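Local coordinates for 6-phospho-beta-glucosidase BglT (Thermotoga maritima, PDB 1UP7), which hydrolyses cellobiose 6'-phosphate into glucose 6-phosphate and glucose, using NAD and a manganese ion as cofactors, at residues 10-16 with 43-47; 383-387 with 399-403. All coordinates share one frame; numbering follows the deposited sequence.

Contact 1: residues 10-16 with 43-47. With NAD (nicotinamide-adenine-dinucleotide), chain I.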
ATOM      1  N   GLY A  10      10.406  40.285   7.050  1.00 17.46           N
ATOM      2  CA  GLY A  10      10.471  41.383   6.112  1.00 17.62           C
ATOM      3  C   GLY A  10      11.849  42.007   5.959  1.00 17.97           C
ATOM      4  O   GLY A  10      12.175  42.582   4.913  1.00 17.87           O
ATOM      5  N   GLY A  11      12.675  41.896   6.990  1.00 17.78           N
ATOM      6  CA  GLY A  11      14.025  42.415   6.915  1.00 17.79           C
ATOM      7  C   GLY A  11      14.996  41.603   6.076  1.00 18.06           C
ATOM      8  O   GLY A  11      16.145  42.010   5.959  1.00 18.02           O
ATOM      9  N   SER A  12      14.572  40.467   5.502  1.00 17.87           N
ATOM     10  CA  SER A  12      15.444  39.709   4.607  1.00 18.13           C
ATOM     11  C   SER A  12      15.964  40.579   3.465  1.00 18.39           C
ATOM     12  O   SER A  12      15.260  41.427   2.917  1.00 18.08           O
ATOM     13  CB  SER A  12      14.771  38.467   4.002  1.00 18.08           C
ATOM     14  OG  SER A  12      15.503  38.038   2.866  1.00 18.03           O
ATOM     15  N   SER A  13      17.218  40.355   3.097  1.00 18.99           N
ATOM     16  CA  SER A  13      17.787  41.088   1.972  1.00 19.79           C
ATOM     17  C   SER A  13      17.220  40.662   0.620  1.00 19.76           C
ATOM     18  O   SER A  13      17.437  41.370  -0.364  1.00 20.13           O
ATOM     19  CB  SER A  13      19.316  41.112   1.990  1.00 19.47           C
ATOM     20  OG  SER A  13      19.856  39.838   1.710  1.00 23.95           O
ATOM     21  N   TYR A  14      16.452  39.567   0.580  1.00 19.91           N
ATOM     22  CA  TYR A  14      15.755  39.162  -0.649  1.00 20.90           C
ATOM     23  C   TYR A  14      14.377  39.820  -0.833  1.00 20.28           C
ATOM     24  O   TYR A  14      13.769  39.690  -1.924  1.00 20.23           O
ATOM     25  CB  TYR A  14      15.540  37.636  -0.732  1.00 21.31           C
ATOM     26  CG  TYR A  14      16.758  36.762  -0.741  1.00 24.97           C
ATOM     27  CD1 TYR A  14      17.574  36.643  -1.876  1.00 27.37           C
ATOM     28  CD2 TYR A  14      17.083  36.005   0.387  1.00 29.71           C
ATOM     29  CE1 TYR A  14      18.703  35.792  -1.856  1.00 30.17           C
ATOM     30  CE2 TYR A  14      18.191  35.171   0.414  1.00 31.71           C
ATOM     31  CZ  TYR A  14      18.989  35.062  -0.706  1.00 32.51           C
ATOM     32  OH  TYR A  14      20.063  34.197  -0.631  1.00 37.05           O
ATOM     33  N   THR A  15      13.886  40.489   0.221  1.00 19.01           N
ATOM     34  CA  THR A  15      12.547  41.100   0.199  1.00 17.87           C
ATOM     35  C   THR A  15      12.267  41.948  -1.078  1.00 17.87           C
ATOM     36  O   THR A  15      11.216  41.794  -1.679  1.00 17.51           O
ATOM     37  CB  THR A  15      12.311  41.892   1.503  1.00 17.14           C
ATOM     38  OG1 THR A  15      12.041  40.969   2.566  1.00 14.81           O
ATOM     39  CG2 THR A  15      11.063  42.758   1.420  1.00 15.88           C
ATOM     40  N   PRO A  16      13.210  42.799  -1.506  1.00 17.84           N
ATOM     41  CA  PRO A  16      13.007  43.609  -2.710  1.00 18.13           C
ATOM     42  C   PRO A  16      12.698  42.744  -3.924  1.00 18.63           C
ATOM     43  O   PRO A  16      11.825  43.099  -4.709  1.00 18.77           O
ATOM     44  CB  PRO A  16      14.363  44.315  -2.899  1.00 17.53           C
ATOM     45  CG  PRO A  16      14.950  44.366  -1.529  1.00 17.07           C
ATOM     46  CD  PRO A  16      14.556  43.043  -0.933  1.00 17.66           C
ATOM     47  N   LYS A  43      16.100  46.898  11.144  1.00 19.98           N
ATOM     48  CA  LYS A  43      16.579  46.310   9.905  1.00 19.89           C
ATOM     49  C   LYS A  43      15.448  46.268   8.872  1.00 19.69           C
ATOM     50  O   LYS A  43      15.647  46.643   7.717  1.00 19.70           O
ATOM     51  CB  LYS A  43      17.155  44.932  10.161  1.00 19.99           C
ATOM     52  CG  LYS A  43      17.945  44.357   8.992  1.00 22.15           C
ATOM     53  CD  LYS A  43      17.644  42.881   8.869  1.00 23.23           C
ATOM     54  CE  LYS A  43      18.875  41.991   8.816  1.00 25.96           C
ATOM     55  NZ  LYS A  43      18.529  40.762   7.956  1.00 28.17           N
ATOM     56  N   GLN A  44      14.265  45.837   9.287  1.00 18.99           N
ATOM     57  CA  GLN A  44      13.148  45.740   8.372  1.00 18.43           C
ATOM     58  C   GLN A  44      12.736  47.112   7.792  1.00 18.89           C
ATOM     59  O   GLN A  44      12.371  47.217   6.610  1.00 18.63           O
ATOM     60  CB  GLN A  44      11.984  45.056   9.035  1.00 17.29           C
ATOM     61  CG  GLN A  44      10.745  45.142   8.227  1.00 16.46           C
ATOM     62  CD  GLN A  44       9.651  44.306   8.786  1.00 14.05           C
ATOM     63  OE1 GLN A  44       9.366  43.230   8.270  1.00 15.10           O
ATOM     64  NE2 GLN A  44       9.036  44.775   9.846  1.00 10.51           N
ATOM     65  N   LYS A  45      12.820  48.153   8.615  1.00 19.06           N
ATOM     66  CA  LYS A  45      12.385  49.485   8.219  1.00 19.35           C
ATOM     67  C   LYS A  45      13.186  50.015   7.019  1.00 19.50           C
ATOM     68  O   LYS A  45      12.622  50.620   6.106  1.00 19.40           O
ATOM     69  CB  LYS A  45      12.475  50.443   9.405  1.00 19.32           C
ATOM     70  CG  LYS A  45      12.416  51.929   9.063  1.00 19.68           C
ATOM     71  CD  LYS A  45      10.966  52.391   8.894  1.00 22.63           C
ATOM     72  CE  LYS A  45      10.883  53.929   8.866  1.00 24.96           C
ATOM     73  NZ  LYS A  45       9.685  54.382   8.086  1.00 25.42           N
ATOM     74  N   ILE A  46      14.499  49.782   7.019  1.00 19.46           N
ATOM     75  CA  ILE A  46      15.343  50.154   5.883  1.00 19.26           C
ATOM     76  C   ILE A  46      14.887  49.417   4.622  1.00 19.10           C
ATOM     77  O   ILE A  46      14.704  50.037   3.578  1.00 19.36           O
ATOM     78  CB  ILE A  46      16.852  49.878   6.158  1.00 19.11           C
ATOM     79  CG1 ILE A  46      17.434  50.910   7.130  1.00 20.01           C
ATOM     80  CG2 ILE A  46      17.673  49.863   4.858  1.00 18.61           C
ATOM     81  CD1 ILE A  46      18.504  50.284   8.069  1.00 22.89           C
ATOM     82  N   VAL A  47      14.678  48.114   4.732  1.00 18.33           N
ATOM     83  CA  VAL A  47      14.263  47.318   3.595  1.00 18.33           C
ATOM     84  C   VAL A  47      12.875  47.717   3.082  1.00 18.29           C
ATOM     85  O   VAL A  47      12.696  47.869   1.874  1.00 18.26           O
ATOM     86  CB  VAL A  47      14.348  45.807   3.912  1.00 18.32           C
ATOM     87  CG1 VAL A  47      13.900  44.996   2.712  1.00 18.30           C
ATOM     88  CG2 VAL A  47      15.759  45.436   4.333  1.00 16.14           C
TER
HETATM   89  PA  NAD I1416      18.069  36.402   7.065  1.00 39.58           P
HETATM   90  O1A NAD I1416      19.097  36.153   8.094  1.00 39.58           O
HETATM   91  O2A NAD I1416      18.180  37.753   6.325  1.00 42.49           O
HETATM   92  O5B NAD I1416      16.664  36.305   7.866  1.00 36.88           O
HETATM   93  C5B NAD I1416      15.518  36.924   7.341  1.00 31.06           C
HETATM   94  C4B NAD I1416      14.834  37.761   8.414  1.00 27.54           C
HETATM   95  O4B NAD I1416      14.200  36.921   9.375  1.00 29.02           O
HETATM   96  C3B NAD I1416      15.754  38.688   9.198  1.00 26.05           C
HETATM   97  O3B NAD I1416      15.344  40.024   8.946  1.00 21.96           O
HETATM   98  C2B NAD I1416      15.535  38.308  10.663  1.00 25.76           C
HETATM   99  O2B NAD I1416      15.503  39.436  11.513  1.00 23.91           O
HETATM  100  C1B NAD I1416      14.157  37.676  10.590  1.00 26.16           C
HETATM  101  N9A NAD I1416      13.823  36.773  11.687  1.00 26.81           N
HETATM  102  C8A NAD I1416      14.632  35.917  12.410  1.00 24.99           C
HETATM  103  N7A NAD I1416      13.829  35.274  13.286  1.00 27.63           N
HETATM  104  C5A NAD I1416      12.548  35.649  13.108  1.00 25.50           C
HETATM  105  C6A NAD I1416      11.351  35.320  13.732  1.00 27.10           C
HETATM  106  N6A NAD I1416      11.300  34.440  14.727  1.00 24.93           N
HETATM  107  N1A NAD I1416      10.178  35.932  13.310  1.00 26.83           N
HETATM  108  C2A NAD I1416      10.202  36.871  12.293  1.00 25.65           C
HETATM  109  N3A NAD I1416      11.396  37.209  11.705  1.00 25.38           N
HETATM  110  C4A NAD I1416      12.538  36.609  12.110  1.00 26.29           C
HETATM  111  O3  NAD I1416      18.182  35.174   6.032  1.00 39.74           O
HETATM  112  PN  NAD I1416      17.680  35.090   4.513  1.00 36.98           P
HETATM  113  O1N NAD I1416      18.927  34.818   3.754  1.00 41.41           O
HETATM  114  O2N NAD I1416      16.812  36.179   4.120  1.00 39.33           O
HETATM  115  O5D NAD I1416      16.728  33.805   4.489  1.00 39.15           O
HETATM  116  C5D NAD I1416      15.705  33.543   5.432  1.00 36.12           C
HETATM  117  C4D NAD I1416      15.346  32.051   5.341  1.00 37.30           C
HETATM  118  O4D NAD I1416      14.859  31.676   4.053  1.00 36.78           O
HETATM  119  C3D NAD I1416      16.551  31.157   5.595  1.00 35.07           C
HETATM  120  O3D NAD I1416      16.076  30.102   6.377  1.00 35.30           O
HETATM  121  C2D NAD I1416      16.972  30.666   4.214  1.00 35.83           C
HETATM  122  O2D NAD I1416      17.605  29.398   4.193  1.00 33.84           O
HETATM  123  C1D NAD I1416      15.696  30.713   3.404  1.00 37.91           C
HETATM  124  N1N NAD I1416      15.951  31.309   2.090  1.00 43.50           N
HETATM  125  C2N NAD I1416      15.128  32.362   1.759  1.00 44.47           C
HETATM  126  C3N NAD I1416      15.251  33.016   0.558  1.00 47.55           C
HETATM  127  C7N NAD I1416      14.326  34.176   0.269  1.00 50.35           C
HETATM  128  O7N NAD I1416      13.680  34.346  -0.978  1.00 51.89           O
HETATM  129  N7N NAD I1416      14.109  35.065   1.251  1.00 52.29           N
HETATM  130  C4N NAD I1416      16.245  32.574  -0.319  1.00 49.80           C
HETATM  131  C5N NAD I1416      17.093  31.494  -0.001  1.00 47.38           C
HETATM  132  C6N NAD I1416      16.931  30.859   1.230  1.00 46.00           C
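V47 points its side chain straight at the turn of 10-16, and its CG1 methyl does most of the touching: it lies 3.7 Å from T15 CB, and P16, touching through CD, crosses V47 at about a right angle. The other methyl, CG2, leans on the G11 carbonyl. One helical turn back, Q44 runs extended alongside the glycines, and its OE1 comes within 3.0 Å of G10 CA; a side chain on G10 would collide with this oxygen. At G11 a side chain would run into NAD O3B and sit tight against K43. K43 bends along its length to bring NZ within weak bonding distance of both G11 O and NAD O3B, each 3.4 Å away. T15 OG1 turns back to G10 O at 2.9 Å, reaching it from above the carbonyl plane. S12 OG, anti to its own backbone N (chi1 162°), accepts from Y14 N as a cap and donates to NAD O2N at 2.6 Å. The Y14 ring lays one face over the nicotinamide, with NAD C4N 3.3 Å above the tyrosine plane and offset toward the rim, the two rings nearly parallel (about 10°). A serine in place of Y14 would probably leave that nicotinamide face without its aromatic cover and freer to shift. This is the glycine-rich dinucleotide-binding turn of a Rossmann fold.

Contact 2: residues 383-387 with 399-403; sequences ALKAL and AKDLL
L384 and L403 cross at a slant, L384 CD1 lying 3.6 Å from L403 CD2 and reaching back toward L403 CB, and this pair forms the dense middle of the contact. The same L384 methyl also presses on the backbone of the other helix, 3.6 Å from A399 O, an oxygen already taken by L403 N in the helix. L403 reaches across with CG anti to its backbone N (chi1 -177°), which carries its two methyls over to A383; L403 CD2 stands 4.0 Å from A383 CB. L387 brings CD2 to within 3.9 Å of L403 CB, crossing it at a slant. L403 is thus wedged among A383, L384 and L387, with F112 of helix 109-131 backing A383 and L387.

Away from this core the fit slackens. L402 meets L387 through their CD2 methyls at 4.2 Å and turns otherwise to Y99, L101 and V109. At the outer margin the partly exposed K400 has its CB directed away from helix 380-389, and its CG only grazes L384 CD2 at 4.1 Å. K400, bent near its end, makes a cation-pi contact with W231 of the second subunit, whose S235 also packs on L384, so this margin borders the subunit interface.

The two short axes pass 10.1 Å apart at 111°. The arrangement is that of two consecutive helices, 380-389 and 396-409, joined by a short connection and crossing steeply through a leucine-alanine interface near the C-terminal end of the family 4 glycosidase chain.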
ATOM      1  N   ALA A 383      17.119  12.520  20.050  1.00 18.76           N
ATOM      2  CA  ALA A 383      17.895  13.394  19.171  1.00 18.67           C
ATOM      3  C   ALA A 383      19.207  12.718  18.764  1.00 18.92           C
ATOM      4  O   ALA A 383      19.621  12.804  17.603  1.00 18.56           O
ATOM      5  CB  ALA A 383      18.152  14.753  19.822  1.00 18.08           C
ATOM      6  N   LEU A 384      19.834  12.020  19.712  1.00 18.86           N
ATOM      7  CA  LEU A 384      21.020  11.200  19.418  1.00 19.57           C
ATOM      8  C   LEU A 384      20.705  10.160  18.330  1.00 19.05           C
ATOM      9  O   LEU A 384      21.454   9.995  17.391  1.00 19.62           O
ATOM     10  CB  LEU A 384      21.438  10.456  20.679  1.00 18.86           C
ATOM     11  CG  LEU A 384      22.835  10.505  21.264  1.00 21.79           C
ATOM     12  CD1 LEU A 384      23.602  11.838  21.022  1.00 20.53           C
ATOM     13  CD2 LEU A 384      22.726  10.154  22.772  1.00 20.58           C
ATOM     14  N   LYS A 385      19.574   9.484  18.482  1.00 18.78           N
ATOM     15  CA  LYS A 385      19.099   8.524  17.529  1.00 18.74           C
ATOM     16  C   LYS A 385      18.856   9.162  16.159  1.00 18.79           C
ATOM     17  O   LYS A 385      19.262   8.576  15.145  1.00 18.74           O
ATOM     18  CB  LYS A 385      17.828   7.845  18.051  1.00 19.58           C
ATOM     19  CG  LYS A 385      17.253   6.722  17.222  1.00 17.96           C
ATOM     20  CD  LYS A 385      15.957   6.291  17.917  1.00 17.61           C
ATOM     21  CE  LYS A 385      15.315   5.161  17.146  1.00 17.02           C
ATOM     22  NZ  LYS A 385      14.128   4.612  17.780  1.00 18.31           N
ATOM     23  N   ALA A 386      18.238  10.346  16.116  1.00 18.26           N
ATOM     24  CA  ALA A 386      18.052  11.045  14.832  1.00 18.50           C
ATOM     25  C   ALA A 386      19.392  11.389  14.191  1.00 19.05           C
ATOM     26  O   ALA A 386      19.621  11.142  12.997  1.00 19.20           O
ATOM     27  CB  ALA A 386      17.221  12.294  14.987  1.00 18.33           C
ATOM     28  N   LEU A 387      20.296  11.922  15.003  1.00 19.01           N
ATOM     29  CA  LEU A 387      21.591  12.355  14.532  1.00 19.56           C
ATOM     30  C   LEU A 387      22.392  11.195  13.929  1.00 19.72           C
ATOM     31  O   LEU A 387      22.995  11.333  12.843  1.00 20.21           O
ATOM     32  CB  LEU A 387      22.309  13.028  15.691  1.00 18.72           C
ATOM     33  CG  LEU A 387      23.423  14.034  15.491  1.00 21.69           C
ATOM     34  CD1 LEU A 387      23.161  15.124  14.399  1.00 21.37           C
ATOM     35  CD2 LEU A 387      23.734  14.663  16.864  1.00 22.60           C
ATOM     36  N   ALA A 399      28.893  11.118  18.468  1.00 17.22           N
ATOM     37  CA  ALA A 399      27.508  11.590  18.498  1.00 17.53           C
ATOM     38  C   ALA A 399      27.150  12.371  19.770  1.00 17.76           C
ATOM     39  O   ALA A 399      26.517  13.415  19.701  1.00 17.32           O
ATOM     40  CB  ALA A 399      26.509  10.448  18.199  1.00 16.41           C
ATOM     41  N   LYS A 400      27.602  11.896  20.919  1.00 18.34           N
ATOM     42  CA  LYS A 400      27.253  12.560  22.163  1.00 19.57           C
ATOM     43  C   LYS A 400      27.852  13.931  22.308  1.00 19.29           C
ATOM     44  O   LYS A 400      27.133  14.874  22.678  1.00 19.53           O
ATOM     45  CB  LYS A 400      27.658  11.708  23.365  1.00 20.78           C
ATOM     46  CG  LYS A 400      26.478  11.174  24.086  1.00 23.81           C
ATOM     47  CD  LYS A 400      26.925  10.078  25.010  1.00 29.31           C
ATOM     48  CE  LYS A 400      26.182  10.183  26.321  1.00 33.32           C
ATOM     49  NZ  LYS A 400      25.637  11.551  26.483  1.00 35.65           N
ATOM     50  N   ASP A 401      29.155  14.043  22.075  1.00 19.21           N
ATOM     51  CA  ASP A 401      29.811  15.342  22.190  1.00 19.85           C
ATOM     52  C   ASP A 401      29.222  16.316  21.172  1.00 19.05           C
ATOM     53  O   ASP A 401      28.980  17.469  21.503  1.00 19.12           O
ATOM     54  CB  ASP A 401      31.333  15.226  22.017  1.00 20.58           C
ATOM     55  CG  ASP A 401      32.008  14.579  23.200  1.00 21.97           C
ATOM     56  OD1 ASP A 401      31.464  14.647  24.310  1.00 24.92           O
ATOM     57  OD2 ASP A 401      33.098  13.982  23.119  1.00 26.98           O
ATOM     58  N   LEU A 402      28.985  15.843  19.956  1.00 17.91           N
ATOM     59  CA  LEU A 402      28.424  16.704  18.914  1.00 18.33           C
ATOM     60  C   LEU A 402      27.050  17.266  19.344  1.00 18.50           C
ATOM     61  O   LEU A 402      26.808  18.499  19.261  1.00 17.76           O
ATOM     62  CB  LEU A 402      28.309  15.968  17.553  1.00 17.95           C
ATOM     63  CG  LEU A 402      27.566  16.684  16.425  1.00 16.59           C
ATOM     64  CD1 LEU A 402      28.260  17.995  16.105  1.00 13.82           C
ATOM     65  CD2 LEU A 402      27.433  15.781  15.162  1.00 13.64           C
ATOM     66  N   LEU A 403      26.161  16.369  19.798  1.00 18.48           N
ATOM     67  CA  LEU A 403      24.832  16.794  20.260  1.00 18.97           C
ATOM     68  C   LEU A 403      24.916  17.831  21.377  1.00 19.26           C
ATOM     69  O   LEU A 403      24.184  18.809  21.366  1.00 19.40           O
ATOM     70  CB  LEU A 403      23.929  15.615  20.682  1.00 18.63           C
ATOM     71  CG  LEU A 403      22.470  15.990  21.124  1.00 18.65           C
ATOM     72  CD1 LEU A 403      21.614  16.729  20.070  1.00 15.83           C
ATOM     73  CD2 LEU A 403      21.679  14.809  21.645  1.00 15.96           C
TER

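From the N terminus the chain leaves strand 4-8 through the turn of contact 1, runs along helix 15-25 and strand 33-37, and returns with helix 41-55, so contact 1 closes a loop of 26 residues within the nucleotide-binding part. Contact 2 comes much later: it closes a shorter loop of 11 residues between the last two helices, 380-389 and 396-409. The two follow in series, neither nesting nor crossing, and their nearest atoms are about 24 Å apart. Contact 1 ties the turn that opens the first beta-alpha-beta crossover to the helix of the second, beside NAD; contact 2 joins the terminal helices, away from the annotated sites, beside helix 109-131 and another subunit.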